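Predicted ATPase of the ABC class (Vibrio vulnificus, PDB 5D6A) binds the ATP analogue AMP-PNP in a P-loop domain and probably hydrolyses ATP as an ABC-class ATPase, in a cellular process that is not established. Local coordinates at residues Val210-Leu216 against Ala230-Ala235; Cys223-Met227 against Gly288-Glu292; Phe268-Leu274 against Met425-Gln429. All blocks are in the same frame, centred on the assembly; numbering follows the deposited sequence.

Contact 1: Val210-Leu216 against Ala230-Ala235; sequences VANGSIL and AVEFTA. With ANP (phosphoaminophosphonic acid-adenylate ester), chain C.
The ring of F233 receives V210 over one face: methyl CG1 of V210, anti to the backbone N (chi1 -178°), lies 3.7 Å from the ring centroid in a CH-pi contact, the two side chains crossing at about a right angle. L216 adds CD1, 3.7 Å from F233 CD1. This is the tight part, and L254 and I294 of the adjoining strands extend it, so a large flat apolar residue suits position 233. Beside it the backbones pair, G213 N giving to F233 O (2.9 Å) and F233 N to S214 O (3.0 Å). A type II turn from A211 to S214 carries G213 N and S214 O, the groups that pair with F233; G213 takes its third position at a positive phi (99°), where a CB would collide with the preceding carbonyl oxygen.

The solvent side is looser: N212 OD1 accepts A235 N at 2.9 Å from above its amide plane, and the exposed E232 merely brings OE1 near G213 CA. The backbone of V231 binds the nucleotide: V231 N gives to adenine N1 (2.9 Å), and adenine N6 gives to V231 O (2.7 Å). Such a donor-acceptor pair matches adenine and would probably disfavour guanine.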
# COMPACT_ATOMS: atom_id res chain seq x y z
N VAL A 210 2.51 -6.95 28.59
CA VAL A 210 3.42 -7.81 27.84
C VAL A 210 4.05 -8.83 28.80
O VAL A 210 4.98 -8.51 29.54
CB VAL A 210 4.55 -7.00 27.16
CG1 VAL A 210 5.46 -7.92 26.36
CG2 VAL A 210 3.96 -5.93 26.26
N ALA A 211 3.53 -10.05 28.77
CA ALA A 211 4.01 -11.12 29.64
C ALA A 211 5.49 -11.45 29.41
O ALA A 211 5.98 -11.38 28.28
CB ALA A 211 3.17 -12.37 29.44
N ASN A 212 6.19 -11.79 30.48
CA ASN A 212 7.60 -12.20 30.37
C ASN A 212 7.67 -13.53 29.64
O ASN A 212 6.89 -14.44 29.91
CB ASN A 212 8.27 -12.31 31.75
CG ASN A 212 8.54 -10.95 32.38
OD1 ASN A 212 8.49 -9.92 31.72
ND2 ASN A 212 8.86 -10.96 33.67
N GLY A 213 8.62 -13.65 28.72
CA GLY A 213 8.79 -14.86 27.93
C GLY A 213 8.16 -14.74 26.56
O GLY A 213 8.15 -15.69 25.78
N SER A 214 7.62 -13.55 26.26
CA SER A 214 7.00 -13.31 24.96
C SER A 214 8.06 -13.12 23.89
O SER A 214 9.17 -12.67 24.17
CB SER A 214 6.12 -12.05 25.01
OG SER A 214 5.05 -12.18 25.93
N ILE A 215 7.70 -13.48 22.66
CA ILE A 215 8.58 -13.30 21.51
C ILE A 215 7.89 -12.25 20.63
O ILE A 215 6.90 -12.54 19.96
CB ILE A 215 8.83 -14.61 20.76
CG1 ILE A 215 9.49 -15.63 21.70
CG2 ILE A 215 9.72 -14.38 19.55
CD1 ILE A 215 9.81 -16.96 21.05
N LEU A 216 8.43 -11.04 20.66
CA LEU A 216 7.86 -9.90 19.94
C LEU A 216 8.22 -9.82 18.44
O LEU A 216 7.32 -9.67 17.61
CB LEU A 216 8.26 -8.59 20.64
CG LEU A 216 8.00 -8.54 22.15
CD1 LEU A 216 8.44 -7.20 22.72
CD2 LEU A 216 6.54 -8.80 22.47
N ALA A 230 15.16 -15.69 19.29
CA ALA A 230 15.07 -14.26 19.56
C ALA A 230 15.26 -14.02 21.04
O ALA A 230 15.13 -14.94 21.85
CB ALA A 230 13.73 -13.72 19.10
N VAL A 231 15.58 -12.78 21.41
CA VAL A 231 15.76 -12.43 22.81
C VAL A 231 14.38 -12.29 23.45
O VAL A 231 13.65 -11.35 23.13
CB VAL A 231 16.54 -11.10 22.96
CG1 VAL A 231 16.74 -10.75 24.43
CG2 VAL A 231 17.88 -11.18 22.24
N GLU A 232 14.02 -13.22 24.32
CA GLU A 232 12.71 -13.18 24.97
C GLU A 232 12.54 -11.91 25.79
O GLU A 232 13.50 -11.38 26.34
CB GLU A 232 12.48 -14.42 25.85
CG GLU A 232 13.50 -14.60 26.97
CD GLU A 232 13.18 -15.80 27.84
OE1 GLU A 232 12.04 -16.30 27.78
OE2 GLU A 232 14.08 -16.24 28.60
N PHE A 233 11.30 -11.45 25.88
CA PHE A 233 11.00 -10.22 26.60
C PHE A 233 10.99 -10.40 28.11
O PHE A 233 10.50 -11.41 28.63
CB PHE A 233 9.65 -9.67 26.14
CG PHE A 233 9.27 -8.37 26.79
CD1 PHE A 233 9.67 -7.17 26.24
CD2 PHE A 233 8.53 -8.36 27.96
CE1 PHE A 233 9.33 -5.97 26.84
CE2 PHE A 233 8.18 -7.17 28.57
CZ PHE A 233 8.58 -5.97 28.00
N THR A 234 11.54 -9.41 28.81
CA THR A 234 11.56 -9.39 30.26
C THR A 234 11.29 -7.96 30.70
O THR A 234 11.85 -7.02 30.15
CB THR A 234 12.91 -9.84 30.85
OG1 THR A 234 13.19 -11.19 30.45
CG2 THR A 234 12.88 -9.77 32.38
N ALA A 235 10.41 -7.81 31.68
CA ALA A 235 10.05 -6.50 32.18
C ALA A 235 10.95 -6.07 33.33
O ALA A 235 11.45 -6.92 34.08
CB ALA A 235 8.60 -6.50 32.64
PG ANP C . 11.53 2.49 15.14
O1G ANP C . 10.39 2.41 16.12
O2G ANP C . 11.08 2.69 13.71
O3G ANP C . 12.63 3.41 15.60
PB ANP C . 13.65 0.48 16.08
O1B ANP C . 13.35 0.71 17.53
O2B ANP C . 14.80 1.26 15.47
N3B ANP C . 12.22 0.87 15.14
PA ANP C . 12.99 -2.14 15.28
O1A ANP C . 12.21 -2.85 16.35
O2A ANP C . 12.24 -1.47 14.15
O3A ANP C . 14.00 -1.08 15.95
O5' ANP C . 14.01 -3.18 14.61
C5' ANP C . 14.88 -3.96 15.42
C4' ANP C . 15.30 -5.22 14.67
O4' ANP C . 15.71 -6.21 15.62
C3' ANP C . 14.18 -5.84 13.85
O3' ANP C . 14.70 -6.39 12.63
C2' ANP C . 13.61 -6.92 14.74
O2' ANP C . 13.15 -8.05 13.98
C1' ANP C . 14.77 -7.29 15.66
N9 ANP C . 14.32 -7.51 17.06
C8 ANP C . 13.49 -6.72 17.77
N7 ANP C . 13.30 -7.24 19.01
C5 ANP C . 14.02 -8.37 19.10
C6 ANP C . 14.27 -9.41 20.13
N6 ANP C . 13.69 -9.32 21.35
N1 ANP C . 15.09 -10.43 19.81
C2 ANP C . 15.68 -10.53 18.60
N3 ANP C . 15.49 -9.61 17.63
C4 ANP C . 14.69 -8.54 17.81

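Contact 2: Cys223-Met227 against Gly288-Glu292; sequences CDLPM and GDGRE. Unlike the reference sequence in segment 288-292: G288 (reference Ser). With ANP (phosphoaminophosphonic acid-adenylate ester), chain C.
R291 and D224 meet across this contact in a salt-bridge network that D289 completes. The guanidinium offers two adjoining edges to the two carboxylates, NH2 being common to both. Toward D224 it is end-on: NH1 of R291 reaches D224 OD1 at 3.1 Å and NH2 reaches D224 OD2 at 3.2 Å, the second bond being the straighter. The carboxylate of D224 is steeply turned, its plane 69° from that of the guanidinium, so NH2 meets OD2 from above the carboxylate rather than in its plane.

Toward D289 the grip is side-on, with R291 NE 2.9 Å from D289 OD2 and R291 NH2 3.1 Å from D289 OD1 on the syn lone pair. A bend in the arginine chain at chi3 (-66°) brings the NE/NH2 edge round to D289. Arginine suits the place because its spread of N-H groups can serve two acids at once, and its charge probably eases their proximity. D289 OD1 is shared further, with Q123 and with R218, which also bonds D224 O; the carboxylate thus gathers two arginines.

Beside the salt bridges, P226 packs its pyrrolidine ring on the carbonyl oxygens of G288 and D289, a place for a compact, rigid residue. G290 follows at a positive phi (101°) where a CB would be jammed against the preceding carbonyl; its N gives to E292 OE1 at 2.8 Å, on the syn lone pair, while E292 packs on helix 181-199. Beyond the corner of the chain at L225, segment 223-227 runs on to the nucleotide: selenomethionine M227 places SE beside adenine N3 and its methyl CE 3.4 Å from the ribose O2'.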
# COMPACT_ATOMS: atom_id res chain seq x y z
N CYS A 223 6.05 -11.07 7.00
CA CYS A 223 5.55 -12.30 7.60
C CYS A 223 5.14 -12.03 9.05
O CYS A 223 5.85 -11.35 9.78
CB CYS A 223 6.64 -13.37 7.53
SG CYS A 223 6.15 -15.01 8.10
N ASP A 224 4.00 -12.58 9.46
CA ASP A 224 3.48 -12.35 10.81
C ASP A 224 3.85 -13.46 11.81
O ASP A 224 3.45 -13.40 12.97
CB ASP A 224 1.95 -12.18 10.76
CG ASP A 224 1.38 -11.55 12.03
OD1 ASP A 224 2.05 -10.68 12.63
OD2 ASP A 224 0.25 -11.91 12.41
N LEU A 225 4.61 -14.46 11.36
CA LEU A 225 5.05 -15.55 12.25
C LEU A 225 6.21 -15.07 13.12
O LEU A 225 6.91 -14.14 12.74
CB LEU A 225 5.47 -16.78 11.43
CG LEU A 225 4.35 -17.65 10.83
CD1 LEU A 225 3.36 -16.83 10.03
CD2 LEU A 225 4.96 -18.74 9.97
N PRO A 226 6.42 -15.71 14.28
CA PRO A 226 7.47 -15.28 15.20
C PRO A 226 8.88 -15.69 14.81
O PRO A 226 9.08 -16.72 14.18
CB PRO A 226 7.09 -15.99 16.50
CG PRO A 226 6.45 -17.25 16.05
CD PRO A 226 5.72 -16.91 14.78
N MSE A 227 9.85 -14.86 15.21
CA MSE A 227 11.25 -15.12 14.95
C MSE A 227 11.73 -16.18 15.90
O MSE A 227 11.47 -16.10 17.10
CB MSE A 227 12.05 -13.85 15.20
CG MSE A 227 13.55 -14.01 14.98
SE MSE A 227 14.48 -12.39 15.59
CE MSE A 227 14.22 -11.32 13.95
N GLY A 288 1.91 -20.49 20.76
CA GLY A 288 3.21 -20.57 20.10
C GLY A 288 3.53 -19.37 19.23
O GLY A 288 4.65 -19.25 18.72
N ASP A 289 2.56 -18.48 19.07
CA ASP A 289 2.73 -17.29 18.24
C ASP A 289 3.76 -16.33 18.82
O ASP A 289 4.39 -15.57 18.07
CB ASP A 289 1.41 -16.54 18.12
CG ASP A 289 1.55 -15.24 17.35
OD1 ASP A 289 2.04 -15.27 16.20
OD2 ASP A 289 1.15 -14.19 17.90
N GLY A 290 3.92 -16.34 20.14
CA GLY A 290 4.85 -15.46 20.82
C GLY A 290 4.17 -14.26 21.45
O GLY A 290 4.72 -13.62 22.35
N ARG A 291 2.95 -13.96 20.99
CA ARG A 291 2.18 -12.82 21.50
C ARG A 291 0.88 -13.23 22.19
O ARG A 291 0.14 -12.37 22.67
CB ARG A 291 1.85 -11.87 20.35
CG ARG A 291 3.07 -11.27 19.66
CD ARG A 291 2.71 -10.61 18.34
NE ARG A 291 2.25 -11.59 17.36
CZ ARG A 291 1.92 -11.32 16.10
NH1 ARG A 291 1.99 -10.08 15.63
NH2 ARG A 291 1.53 -12.30 15.30
N GLU A 292 0.60 -14.54 22.27
CA GLU A 292 -0.66 -15.01 22.86
C GLU A 292 -0.87 -14.65 24.34
O GLU A 292 -1.92 -14.93 24.90
CB GLU A 292 -0.87 -16.53 22.66
CG GLU A 292 0.06 -17.48 23.41
CD GLU A 292 1.45 -17.59 22.82
OE1 GLU A 292 1.85 -16.72 22.02
OE2 GLU A 292 2.15 -18.56 23.18
PG ANP C . 11.53 2.49 15.14
O1G ANP C . 10.39 2.41 16.12
O2G ANP C . 11.08 2.69 13.71
O3G ANP C . 12.63 3.41 15.60
PB ANP C . 13.65 0.48 16.08
O1B ANP C . 13.35 0.71 17.53
O2B ANP C . 14.80 1.26 15.47
N3B ANP C . 12.22 0.87 15.14
PA ANP C . 12.99 -2.14 15.28
O1A ANP C . 12.21 -2.85 16.35
O2A ANP C . 12.24 -1.47 14.15
O3A ANP C . 14.00 -1.08 15.95
O5' ANP C . 14.01 -3.18 14.61
C5' ANP C . 14.88 -3.96 15.42
C4' ANP C . 15.30 -5.22 14.67
O4' ANP C . 15.71 -6.21 15.62
C3' ANP C . 14.18 -5.84 13.85
O3' ANP C . 14.70 -6.39 12.63
C2' ANP C . 13.61 -6.92 14.74
O2' ANP C . 13.15 -8.05 13.98
C1' ANP C . 14.77 -7.29 15.66
N9 ANP C . 14.32 -7.51 17.06
C8 ANP C . 13.49 -6.72 17.77
N7 ANP C . 13.30 -7.24 19.01
C5 ANP C . 14.02 -8.37 19.10
C6 ANP C . 14.27 -9.41 20.13
N6 ANP C . 13.69 -9.32 21.35
N1 ANP C . 15.09 -10.43 19.81
C2 ANP C . 15.68 -10.53 18.60
N3 ANP C . 15.49 -9.61 17.63
C4 ANP C . 14.69 -8.54 17.81

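Contact 3: Phe268-Leu274 against Met425-Gln429; sequences FHGKSTL and MHDYQ. With ANP (phosphoaminophosphonic acid-adenylate ester), chain C.
L274 and M425 make the apolar part of the contact, crossing obliquely with CD2 of L274 4.0 Å from the selenium of the selenomethionine M425. Bends at chi2 and chi3 (-57° and -75°) curl M425 back, carrying its methyl CE against the carbonyl of G270. The M425 and K271 side chains run past each other in opposite directions, with their CG atoms in contact. A long, flexible, unbranched apolar chain suits this irregular surface, and I263 of strand 260-264 touches K271, L274 and M425. The imidazole edge of H269 adds van der Waals packing on the D427 backbone, CD2 lying 3.6 Å from D427 N.

Polar links between the two segments are sparse. Y428 N makes a weak hydrogen bond to H269 O at 3.5 Å. H426 ND1 looks outward to D384 of the second subunit.

Strand 260-264, the loop and helix 271-280 have the layout of a P-loop, and the sequence is consistent with a Walker A motif. Its amides grip the phosphates: F268 N lies 2.7 Å from O2B and K271 N 2.6 Å from O1B, with T273 N and OG1 both on O1A. G270, the N-cap, has no side chain to crowd Y428. K271 NZ bonds O1B at 3.0 Å and also G266 O, so one ammonium joins the beta-phosphate to the loop's own backbone; its charge probably offsets that of the phosphates.

Aromatic residues cover the adenine and the sugar. Y428 spreads one face over the adenine, with C4 3.5 Å above the phenol plane and offset toward its rim. F268 covers the sugar in the same manner, ribose C4' standing 3.8 Å above its ring; F268 and F332 of the second subunit stack edge-to-face (T-shaped).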
# COMPACT_ATOMS: atom_id res chain seq x y z
N PHE A 268 17.40 0.81 15.87
CA PHE A 268 17.54 -0.63 15.68
C PHE A 268 17.65 -1.40 17.01
O PHE A 268 18.33 -2.42 17.09
CB PHE A 268 18.73 -0.94 14.75
CG PHE A 268 18.60 -2.23 13.99
CD1 PHE A 268 17.83 -2.28 12.84
CD2 PHE A 268 19.26 -3.38 14.41
CE1 PHE A 268 17.70 -3.46 12.12
CE2 PHE A 268 19.13 -4.56 13.69
CZ PHE A 268 18.36 -4.60 12.55
N HIS A 269 16.95 -0.91 18.04
CA HIS A 269 16.96 -1.55 19.36
C HIS A 269 15.67 -2.29 19.73
O HIS A 269 15.64 -2.99 20.75
CB HIS A 269 17.34 -0.54 20.45
CG HIS A 269 18.78 -0.15 20.43
ND1 HIS A 269 19.27 0.88 19.66
CD2 HIS A 269 19.86 -0.67 21.07
CE1 HIS A 269 20.57 0.99 19.83
NE2 HIS A 269 20.95 0.06 20.68
N GLY A 270 14.61 -2.13 18.93
CA GLY A 270 13.35 -2.85 19.18
C GLY A 270 12.15 -2.04 19.65
O GLY A 270 11.25 -2.60 20.27
N LYS A 271 12.13 -0.75 19.35
CA LYS A 271 11.02 0.12 19.77
C LYS A 271 9.75 -0.17 18.98
O LYS A 271 8.68 -0.34 19.57
CB LYS A 271 11.39 1.60 19.65
CG LYS A 271 12.64 1.99 20.43
CD LYS A 271 12.94 3.49 20.34
CE LYS A 271 13.28 3.95 18.93
NZ LYS A 271 14.51 3.30 18.40
N SER A 272 9.86 -0.21 17.66
CA SER A 272 8.70 -0.51 16.81
C SER A 272 8.20 -1.91 17.05
O SER A 272 6.99 -2.14 17.07
CB SER A 272 9.03 -0.35 15.32
OG SER A 272 9.12 1.01 14.96
N THR A 273 9.12 -2.86 17.21
CA THR A 273 8.75 -4.25 17.45
C THR A 273 7.87 -4.37 18.70
O THR A 273 6.91 -5.14 18.72
CB THR A 273 9.99 -5.15 17.59
OG1 THR A 273 10.77 -5.07 16.39
CG2 THR A 273 9.59 -6.60 17.84
N LEU A 274 8.21 -3.61 19.74
CA LEU A 274 7.43 -3.61 20.96
C LEU A 274 6.06 -2.99 20.70
O LEU A 274 5.03 -3.55 21.08
CB LEU A 274 8.15 -2.86 22.09
CG LEU A 274 7.37 -2.67 23.40
CD1 LEU A 274 6.88 -4.00 23.96
CD2 LEU A 274 8.23 -1.95 24.43
N MSE A 425 14.61 0.86 25.17
CA MSE A 425 14.95 -0.41 24.54
C MSE A 425 16.44 -0.40 24.31
O MSE A 425 17.00 0.57 23.79
CB MSE A 425 14.22 -0.60 23.22
CG MSE A 425 12.70 -0.66 23.39
SE MSE A 425 12.19 -2.11 24.62
CE MSE A 425 12.47 -3.65 23.42
N HIS A 426 17.10 -1.48 24.72
CA HIS A 426 18.54 -1.62 24.58
C HIS A 426 18.84 -3.10 24.39
O HIS A 426 18.49 -3.91 25.23
CB HIS A 426 19.24 -1.09 25.83
CG HIS A 426 20.72 -1.28 25.83
ND1 HIS A 426 21.59 -0.36 25.30
CD2 HIS A 426 21.48 -2.30 26.29
CE1 HIS A 426 22.83 -0.79 25.45
NE2 HIS A 426 22.79 -1.97 26.04
N ASP A 427 19.50 -3.45 23.29
CA ASP A 427 19.79 -4.85 22.98
C ASP A 427 18.55 -5.74 23.13
O ASP A 427 18.64 -6.90 23.54
CB ASP A 427 20.95 -5.37 23.85
CG ASP A 427 22.29 -4.76 23.45
OD1 ASP A 427 22.34 -3.95 22.50
OD2 ASP A 427 23.31 -5.10 24.09
N TYR A 428 17.40 -5.17 22.78
CA TYR A 428 16.10 -5.86 22.80
C TYR A 428 15.61 -6.28 24.19
O TYR A 428 15.17 -7.41 24.40
CB TYR A 428 16.11 -7.06 21.84
CG TYR A 428 16.73 -6.72 20.50
CD1 TYR A 428 16.12 -5.82 19.64
CD2 TYR A 428 17.93 -7.30 20.10
CE1 TYR A 428 16.68 -5.50 18.42
CE2 TYR A 428 18.49 -6.99 18.87
CZ TYR A 428 17.86 -6.09 18.04
OH TYR A 428 18.42 -5.77 16.83
N GLN A 429 15.70 -5.36 25.14
CA GLN A 429 15.22 -5.58 26.50
C GLN A 429 14.72 -4.25 27.04
O GLN A 429 15.31 -3.20 26.78
CB GLN A 429 16.30 -6.16 27.41
CG GLN A 429 17.54 -5.29 27.55
CD GLN A 429 18.46 -5.74 28.67
OE1 GLN A 429 18.21 -6.75 29.33
NE2 GLN A 429 19.53 -4.99 28.89
PG ANP C . 11.53 2.49 15.14
O1G ANP C . 10.39 2.41 16.12
O2G ANP C . 11.08 2.69 13.71
O3G ANP C . 12.63 3.41 15.60
PB ANP C . 13.65 0.48 16.08
O1B ANP C . 13.35 0.71 17.53
O2B ANP C . 14.80 1.26 15.47
N3B ANP C . 12.22 0.87 15.14
PA ANP C . 12.99 -2.14 15.28
O1A ANP C . 12.21 -2.85 16.35
O2A ANP C . 12.24 -1.47 14.15
O3A ANP C . 14.00 -1.08 15.95
O5' ANP C . 14.01 -3.18 14.61
C5' ANP C . 14.88 -3.96 15.42
C4' ANP C . 15.30 -5.22 14.67
O4' ANP C . 15.71 -6.21 15.62
C3' ANP C . 14.18 -5.84 13.85
O3' ANP C . 14.70 -6.39 12.63
C2' ANP C . 13.61 -6.92 14.74
O2' ANP C . 13.15 -8.05 13.98
C1' ANP C . 14.77 -7.29 15.66
N9 ANP C . 14.32 -7.51 17.06
C8 ANP C . 13.49 -6.72 17.77
N7 ANP C . 13.30 -7.24 19.01
C5 ANP C . 14.02 -8.37 19.10
C6 ANP C . 14.27 -9.41 20.13
N6 ANP C . 13.69 -9.32 21.35
N1 ANP C . 15.09 -10.43 19.81
C2 ANP C . 15.68 -10.53 18.60
N3 ANP C . 15.49 -9.61 17.63
C4 ANP C . 14.69 -8.54 17.81

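Overall arrangement
All three contacts lie in the P-loop domain and touch one AMP-PNP molecule. Contacts 1 and 2 have centres about 11 Å apart and alternate along the chain: segment 223-227 falls between the halves of contact 1, and I215 N probably bonds G290 O. Contact 3, about 11 Å from contact 1, follows it in sequence and packs on it through L216 with T273 and L274. Contacts 2 and 3 alternate but do not touch, their centres about 16 Å apart. Strand 206-211 belongs to the antiparallel four-stranded sheet, strands 260-264 and 421-425 to the mixed sheet. The nucleotide is held at the adenine by the loop before strand 240-245 and at the phosphates by the loop after strand 260-264; D336 O of the second subunit also bonds it.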